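PDB 1WBA: winged BEAN albumin 1 from Psophocarpus tetragonolobus, which serves as a 2S storage protein of the seed and belongs to the leguminous Kunitz-type protease inhibitor family. Local coordinates for residues N11-V14 / K18-I21; G36-N39 / P43-I46; L78-A83 / D90-V95. One frame throughout, in Å; residues are numbered along the deposited sequence.

Interaction 1 of 3, residues N11-V14 / K18-I21; sequences NKLV and KYTI
The phenol of Y19 reaches out of its strand to the loop at L13 and V14, and its ring is where the contact is tight. L13 lies over one face: its CG sits 3.8 Å from the ring centroid, a CH-pi contact displaced toward the rim, while CD1 reaches CE1 of the same ring. CG of Y19 stands anti to its own carbonyl carbon (chi1 -63°), which sends the ring across the gap and delivers the hydroxyl to the loop backbone. There V14 N donates to Y19 OH over 2.7 Å with an N-H...O angle of 162°, and the same oxygen gives its proton to a water 2.7 Å away. That water in turn donates to K12 O at 2.9 Å, tying the loop to the phenol a second time. On this watery side the packing thins: V14 is exposed, its CB 3.6 Å from Y19 OH, and K12, whose side chain starts away from the strand, takes part mainly through its carbonyl oxygen. The contact holds the N-terminal loop against strand 17-23 of the Kunitz fold. Strand 166-171 adds F169 against L13 and R171 against Y19, while strand 56-61 pairs with Y19 through the backbone of T57.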
loop_
_atom_site.group_PDB
_atom_site.type_symbol
_atom_site.label_atom_id
_atom_site.label_comp_id
_atom_site.label_asym_id
_atom_site.label_seq_id
_atom_site.Cartn_x
_atom_site.Cartn_y
_atom_site.Cartn_z
ATOM N N ASN A 11 -9.363 14.885 -9.056
ATOM C CA ASN A 11 -10.631 14.209 -9.227
ATOM C C ASN A 11 -10.754 13.161 -8.112
ATOM O O ASN A 11 -9.745 12.689 -7.597
ATOM C CB ASN A 11 -10.686 13.530 -10.584
ATOM C CG ASN A 11 -10.621 14.514 -11.718
ATOM O OD1 ASN A 11 -9.756 14.418 -12.576
ATOM N ND2 ASN A 11 -11.521 15.479 -11.720
ATOM N N LYS A 12 -11.978 12.834 -7.705
ATOM C CA LYS A 12 -12.170 11.821 -6.667
ATOM C C LYS A 12 -11.722 10.455 -7.171
ATOM O O LYS A 12 -11.892 10.127 -8.351
ATOM C CB LYS A 12 -13.629 11.723 -6.254
ATOM C CG LYS A 12 -14.196 12.987 -5.669
ATOM C CD LYS A 12 -15.639 12.716 -5.360
ATOM C CE LYS A 12 -16.383 13.939 -4.922
ATOM N NZ LYS A 12 -17.817 13.579 -4.722
ATOM N N LEU A 13 -11.133 9.669 -6.275
ATOM C CA LEU A 13 -10.683 8.337 -6.628
ATOM C C LEU A 13 -11.927 7.512 -6.909
ATOM O O LEU A 13 -12.949 7.685 -6.254
ATOM C CB LEU A 13 -9.911 7.709 -5.469
ATOM C CG LEU A 13 -8.429 7.415 -5.677
ATOM C CD1 LEU A 13 -7.698 8.682 -6.039
ATOM C CD2 LEU A 13 -7.841 6.781 -4.431
ATOM N N VAL A 14 -11.844 6.632 -7.889
ATOM C CA VAL A 14 -12.971 5.801 -8.241
ATOM C C VAL A 14 -12.769 4.427 -7.632
ATOM O O VAL A 14 -11.704 3.840 -7.767
ATOM C CB VAL A 14 -13.117 5.682 -9.782
ATOM C CG1 VAL A 14 -14.158 4.628 -10.132
ATOM C CG2 VAL A 14 -13.502 7.029 -10.374
ATOM N N LYS A 18 -7.787 1.958 -11.170
ATOM C CA LYS A 18 -6.344 1.724 -11.160
ATOM C C LYS A 18 -5.580 3.028 -10.996
ATOM O O LYS A 18 -5.759 3.994 -11.754
ATOM C CB LYS A 18 -5.876 1.020 -12.442
ATOM C CG LYS A 18 -6.178 -0.473 -12.515
ATOM N N TYR A 19 -4.689 3.029 -10.017
ATOM C CA TYR A 19 -3.894 4.193 -9.717
ATOM C C TYR A 19 -2.466 3.791 -9.431
ATOM O O TYR A 19 -2.188 2.679 -8.992
ATOM C CB TYR A 19 -4.469 4.910 -8.488
ATOM C CG TYR A 19 -5.859 5.441 -8.706
ATOM C CD1 TYR A 19 -6.059 6.700 -9.268
ATOM C CD2 TYR A 19 -6.975 4.665 -8.411
ATOM C CE1 TYR A 19 -7.329 7.165 -9.534
ATOM C CE2 TYR A 19 -8.254 5.118 -8.674
ATOM C CZ TYR A 19 -8.424 6.367 -9.238
ATOM O OH TYR A 19 -9.691 6.819 -9.504
ATOM N N THR A 20 -1.567 4.708 -9.728
ATOM C CA THR A 20 -0.165 4.520 -9.472
ATOM C C THR A 20 0.179 5.351 -8.233
ATOM O O THR A 20 0.104 6.587 -8.246
ATOM C CB THR A 20 0.679 4.963 -10.683
ATOM O OG1 THR A 20 0.336 4.148 -11.811
ATOM C CG2 THR A 20 2.162 4.803 -10.386
ATOM N N ILE A 21 0.467 4.654 -7.141
ATOM C CA ILE A 21 0.855 5.292 -5.895
ATOM C C ILE A 21 2.300 5.750 -6.075
ATOM O O ILE A 21 3.170 4.953 -6.455
ATOM C CB ILE A 21 0.777 4.282 -4.725
ATOM C CG1 ILE A 21 -0.666 3.773 -4.578
ATOM C CG2 ILE A 21 1.287 4.923 -3.440
ATOM C CD1 ILE A 21 -0.845 2.616 -3.586
HETATM O O HOH W 1 -9.727 9.409 -10.133
#

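Interaction 2 of 3, residues G36-N39 / P43-I46; sequences GNEN and PLSI
E38 lays its carboxylate against L44 and S45 of 43-46, with OE2 3.5 Å from CB of L44 and OE1 reaching past it to S45. The chain runs extended beyond CG (chi2 172°), which carries the acid across to these two residues. Within the two segments its short bond is to the serine: S45 OG donates to E38 OE1 at 2.7 Å, arriving on the syn side but 28° out of the carboxylate plane. A second, weak bond comes from the backbone, L44 N to E38 OE1 at 3.5 Å, with a bent N-H...O angle of 147°. OE1 also accepts from T35 N, just before G36, so one oxygen gathers donors from both ends of the connection.

That connection joins strands 30-33 and 45-48, antiparallel neighbours in the beta-trefoil fold of the Kunitz family, and S45 is the first residue of the second strand. The glutamate side chain thus bridges the loop from within, where the main chains come no nearer than N39 and P43, their CA atoms 6.1 Å apart. N39 O and P43 N approach to 3.4 Å, but the proline nitrogen has no hydrogen to offer. The side-chain OD1 of N39 accepts from E41 N, within the loop.

The other carboxylate oxygen is engaged elsewhere: OE2 has its strong partner in the hydroxyl of Y110, to which it is hydrogen-bonded, and makes a salt bridge with K105. K105 also bonds S45 OG, and its charge beside the acid would probably help keep E38 ionised. L44 brings mostly carbon, its CD1 lying 4.0 Å from E38 OE2 while its side chain also packs on R109 and Y110.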
loop_
_atom_site.group_PDB
_atom_site.type_symbol
_atom_site.label_atom_id
_atom_site.label_comp_id
_atom_site.label_asym_id
_atom_site.label_seq_id
_atom_site.Cartn_x
_atom_site.Cartn_y
_atom_site.Cartn_z
ATOM N N GLY A 36 15.941 -9.995 2.040
ATOM C CA GLY A 36 16.392 -11.047 2.926
ATOM C C GLY A 36 16.798 -12.320 2.217
ATOM O O GLY A 36 17.639 -12.287 1.326
ATOM N N ASN A 37 16.143 -13.421 2.576
ATOM C CA ASN A 37 16.428 -14.752 2.027
ATOM C C ASN A 37 15.516 -15.164 0.868
ATOM O O ASN A 37 15.564 -16.305 0.399
ATOM C CB ASN A 37 16.335 -15.783 3.156
ATOM C CG ASN A 37 17.181 -15.402 4.353
ATOM O OD1 ASN A 37 18.405 -15.341 4.255
ATOM N ND2 ASN A 37 16.533 -15.084 5.476
ATOM N N GLU A 38 14.688 -14.231 0.406
ATOM C CA GLU A 38 13.773 -14.505 -0.701
ATOM C C GLU A 38 14.524 -14.722 -2.018
ATOM O O GLU A 38 15.625 -14.217 -2.212
ATOM C CB GLU A 38 12.749 -13.366 -0.846
ATOM C CG GLU A 38 11.736 -13.323 0.288
ATOM C CD GLU A 38 10.833 -12.106 0.268
ATOM O OE1 GLU A 38 11.025 -11.196 -0.563
ATOM O OE2 GLU A 38 9.916 -12.054 1.109
ATOM N N ASN A 39 13.895 -15.454 -2.926
ATOM C CA ASN A 39 14.471 -15.752 -4.233
ATOM C C ASN A 39 14.164 -14.589 -5.168
ATOM O O ASN A 39 13.008 -14.188 -5.299
ATOM C CB ASN A 39 13.836 -17.044 -4.761
ATOM C CG ASN A 39 14.299 -17.421 -6.164
ATOM O OD1 ASN A 39 15.017 -16.686 -6.840
ATOM N ND2 ASN A 39 13.849 -18.583 -6.618
ATOM N N PRO A 43 10.086 -12.760 -6.181
ATOM C CA PRO A 43 10.022 -11.660 -5.206
ATOM C C PRO A 43 8.684 -11.606 -4.466
ATOM O O PRO A 43 7.610 -11.746 -5.076
ATOM C CB PRO A 43 10.232 -10.430 -6.081
ATOM C CG PRO A 43 9.536 -10.811 -7.374
ATOM C CD PRO A 43 9.995 -12.250 -7.566
ATOM N N LEU A 44 8.755 -11.365 -3.161
ATOM C CA LEU A 44 7.547 -11.333 -2.336
ATOM C C LEU A 44 7.406 -10.077 -1.506
ATOM O O LEU A 44 6.384 -9.897 -0.844
ATOM C CB LEU A 44 7.528 -12.527 -1.378
ATOM C CG LEU A 44 7.698 -13.912 -1.979
ATOM C CD1 LEU A 44 7.897 -14.893 -0.859
ATOM C CD2 LEU A 44 6.487 -14.281 -2.823
ATOM N N SER A 45 8.407 -9.204 -1.554
ATOM C CA SER A 45 8.396 -7.981 -0.758
ATOM C C SER A 45 7.911 -6.725 -1.490
ATOM O O SER A 45 8.410 -6.396 -2.567
ATOM C CB SER A 45 9.799 -7.736 -0.197
ATOM O OG SER A 45 10.205 -8.861 0.545
ATOM N N ILE A 46 6.942 -6.030 -0.895
ATOM C CA ILE A 46 6.430 -4.792 -1.469
ATOM C C ILE A 46 7.301 -3.679 -0.896
ATOM O O ILE A 46 7.383 -3.508 0.327
ATOM C CB ILE A 46 4.941 -4.574 -1.111
ATOM C CG1 ILE A 46 4.116 -5.740 -1.665
ATOM C CG2 ILE A 46 4.450 -3.253 -1.695
ATOM C CD1 ILE A 46 2.655 -5.729 -1.281
#

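Interaction 3 of 3, residues L78-A83 / D90-V95; sequences LKINFA and DVWSVV
K79 opens the contact lightly, its CG 4.3 Å from CG1 of V91, with the aliphatic part of the lysine passing alongside the valine. At I80 the contact becomes firm. Its CG2, anti to the backbone N (chi1 -62° for the CG1 branch), stands over the centre of the W92 five-membered ring, 3.6 Å from the centroid, a CH-pi contact nearly on the ring normal. I80 O accepts a hydrogen bond from W92 N at 3.0 Å. A water spans the same two residues, accepting from I80 N and donating to W92 O.

N81 faces V91 in a single beta bridge, CA to CA 4.1 Å, and its CB meets CG2 of the valine at 4.0 Å. F82 follows, its N donating to D90 O over 2.8 Å. Its ring meets the indole obliquely, the planes at 48°, with W92 NE1 above one face near the rim, 3.2 Å from F82 CZ. A leucine in place of W92 would probably leave the F82 face and I80 CG2 without their aromatic partner and open a gap between them.

The two strands then diverge, their directions 108° apart, so 78-82 stays with its neighbour 56-61 while 92-97 pairs with 103-106. Within this Kunitz beta-trefoil, L104 and L106 of strand 103-106 and I30 of strand 30-33 continue the apolar surroundings of the two aromatics, and D90 forms a salt bridge with R109 at the margin. The chemistry thus divides: two backbone bonds fix the crossing point, and the interlocking of isoleucine, phenylalanine and tryptophan fills the interior beside it.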
loop_
_atom_site.group_PDB
_atom_site.type_symbol
_atom_site.label_atom_id
_atom_site.label_comp_id
_atom_site.label_asym_id
_atom_site.label_seq_id
_atom_site.Cartn_x
_atom_site.Cartn_y
_atom_site.Cartn_z
ATOM N N LEU A 78 -10.123 -0.800 2.763
ATOM C CA LEU A 78 -9.779 -1.154 1.392
ATOM C C LEU A 78 -8.971 -2.407 1.217
ATOM O O LEU A 78 -8.255 -2.842 2.122
ATOM C CB LEU A 78 -8.918 -0.044 0.783
ATOM C CG LEU A 78 -9.361 1.390 1.031
ATOM C CD1 LEU A 78 -8.214 2.303 0.663
ATOM C CD2 LEU A 78 -10.634 1.700 0.234
ATOM N N LYS A 79 -9.025 -2.907 -0.009
ATOM C CA LYS A 79 -8.254 -4.048 -0.454
ATOM C C LYS A 79 -7.438 -3.435 -1.593
ATOM O O LYS A 79 -7.976 -2.667 -2.403
ATOM C CB LYS A 79 -9.169 -5.157 -0.975
ATOM C CG LYS A 79 -8.414 -6.328 -1.594
ATOM C CD LYS A 79 -9.280 -7.587 -1.676
ATOM C CE LYS A 79 -9.330 -8.338 -0.327
ATOM N NZ LYS A 79 -9.961 -7.582 0.815
ATOM N N ILE A 80 -6.132 -3.705 -1.616
ATOM C CA ILE A 80 -5.257 -3.162 -2.651
ATOM C C ILE A 80 -4.586 -4.312 -3.364
ATOM O O ILE A 80 -4.115 -5.239 -2.724
ATOM C CB ILE A 80 -4.188 -2.211 -2.042
ATOM C CG1 ILE A 80 -4.881 -1.014 -1.371
ATOM C CG2 ILE A 80 -3.244 -1.703 -3.124
ATOM C CD1 ILE A 80 -3.954 -0.037 -0.672
ATOM N N ASN A 81 -4.588 -4.287 -4.687
ATOM C CA ASN A 81 -3.940 -5.354 -5.436
ATOM C C ASN A 81 -3.228 -4.823 -6.667
ATOM O O ASN A 81 -3.613 -3.789 -7.213
ATOM C CB ASN A 81 -4.942 -6.455 -5.806
ATOM C CG ASN A 81 -5.941 -6.025 -6.883
ATOM O OD1 ASN A 81 -5.633 -6.058 -8.072
ATOM N ND2 ASN A 81 -7.148 -5.660 -6.473
ATOM N N PHE A 82 -2.147 -5.483 -7.078
ATOM C CA PHE A 82 -1.424 -5.041 -8.271
ATOM C C PHE A 82 -2.305 -5.260 -9.501
ATOM O O PHE A 82 -2.951 -6.292 -9.642
ATOM C CB PHE A 82 -0.076 -5.751 -8.384
ATOM C CG PHE A 82 0.917 -5.287 -7.370
ATOM C CD1 PHE A 82 1.519 -4.047 -7.502
ATOM C CD2 PHE A 82 1.215 -6.071 -6.253
ATOM C CE1 PHE A 82 2.410 -3.569 -6.536
ATOM C CE2 PHE A 82 2.103 -5.608 -5.276
ATOM C CZ PHE A 82 2.702 -4.354 -5.415
ATOM N N ALA A 83 -2.314 -4.281 -10.388
ATOM C CA ALA A 83 -3.179 -4.325 -11.551
ATOM C C ALA A 83 -2.535 -4.808 -12.822
ATOM O O ALA A 83 -3.219 -5.204 -13.760
ATOM C CB ALA A 83 -3.789 -2.943 -11.770
ATOM N N ASP A 90 -2.081 -9.880 -7.692
ATOM C CA ASP A 90 -1.492 -10.153 -6.377
ATOM C C ASP A 90 -1.983 -9.105 -5.387
ATOM O O ASP A 90 -1.930 -7.911 -5.654
ATOM C CB ASP A 90 0.039 -10.174 -6.433
ATOM C CG ASP A 90 0.578 -11.482 -6.969
ATOM O OD1 ASP A 90 0.101 -12.553 -6.535
ATOM O OD2 ASP A 90 1.473 -11.449 -7.830
ATOM N N VAL A 91 -2.427 -9.570 -4.232
ATOM C CA VAL A 91 -2.984 -8.708 -3.208
ATOM C C VAL A 91 -1.963 -8.308 -2.156
ATOM O O VAL A 91 -1.114 -9.110 -1.770
ATOM C CB VAL A 91 -4.188 -9.437 -2.544
ATOM C CG1 VAL A 91 -4.769 -8.624 -1.394
ATOM C CG2 VAL A 91 -5.259 -9.717 -3.598
ATOM N N TRP A 92 -2.048 -7.073 -1.680
ATOM C CA TRP A 92 -1.134 -6.605 -0.638
ATOM C C TRP A 92 -1.553 -7.242 0.682
ATOM O O TRP A 92 -2.750 -7.333 0.986
ATOM C CB TRP A 92 -1.261 -5.094 -0.466
ATOM C CG TRP A 92 -0.687 -4.247 -1.566
ATOM C CD1 TRP A 92 -0.398 -4.615 -2.864
ATOM C CD2 TRP A 92 -0.281 -2.885 -1.430
ATOM N NE1 TRP A 92 0.180 -3.552 -3.530
ATOM C CE2 TRP A 92 0.263 -2.484 -2.680
ATOM C CE3 TRP A 92 -0.316 -1.962 -0.377
ATOM C CZ2 TRP A 92 0.761 -1.188 -2.893
ATOM C CZ3 TRP A 92 0.184 -0.680 -0.588
ATOM C CH2 TRP A 92 0.719 -0.307 -1.840
ATOM N N SER A 93 -0.586 -7.634 1.497
ATOM C CA SER A 93 -0.913 -8.223 2.784
ATOM C C SER A 93 0.137 -7.804 3.788
ATOM O O SER A 93 1.199 -7.329 3.410
ATOM C CB SER A 93 -0.962 -9.760 2.695
ATOM O OG SER A 93 0.332 -10.346 2.615
ATOM N N VAL A 94 -0.184 -7.938 5.068
ATOM C CA VAL A 94 0.757 -7.627 6.136
ATOM C C VAL A 94 1.145 -8.952 6.795
ATOM O O VAL A 94 0.287 -9.758 7.160
ATOM C CB VAL A 94 0.117 -6.679 7.153
ATOM C CG1 VAL A 94 1.012 -6.489 8.370
ATOM C CG2 VAL A 94 -0.143 -5.333 6.477
ATOM N N VAL A 95 2.441 -9.197 6.899
ATOM C CA VAL A 95 2.954 -10.424 7.499
ATOM C C VAL A 95 3.750 -10.069 8.755
ATOM O O VAL A 95 4.567 -9.140 8.742
ATOM C CB VAL A 95 3.859 -11.172 6.472
ATOM C CG1 VAL A 95 4.554 -12.389 7.106
ATOM C CG2 VAL A 95 3.025 -11.591 5.251
HETATM O O HOH W 2 -5.293 -5.635 0.427
#

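In the fold
The three contacts follow one another along the chain, each closing before the next opens, and all reach the same antiparallel sheet of the beta-trefoil. Interactions 1 and 2 lie on opposite sides of the chain's centre, their own centres about 27 Å apart; the centre of interaction 3 lies about 15 Å from each of theirs, and it touches both. I21 of strand 17-23 packs its CD1 on CH2 of W92 at 3.7 Å, and I46 of strand 45-48 brings CD1 to within 3.6 Å of W92 CD1. K18 also meets A83. The tryptophan is thus shared packing between strands 17-23 and 45-48, which take part in interactions 1 and 2, linking the peripheral contacts through the interior of a helix-free protein.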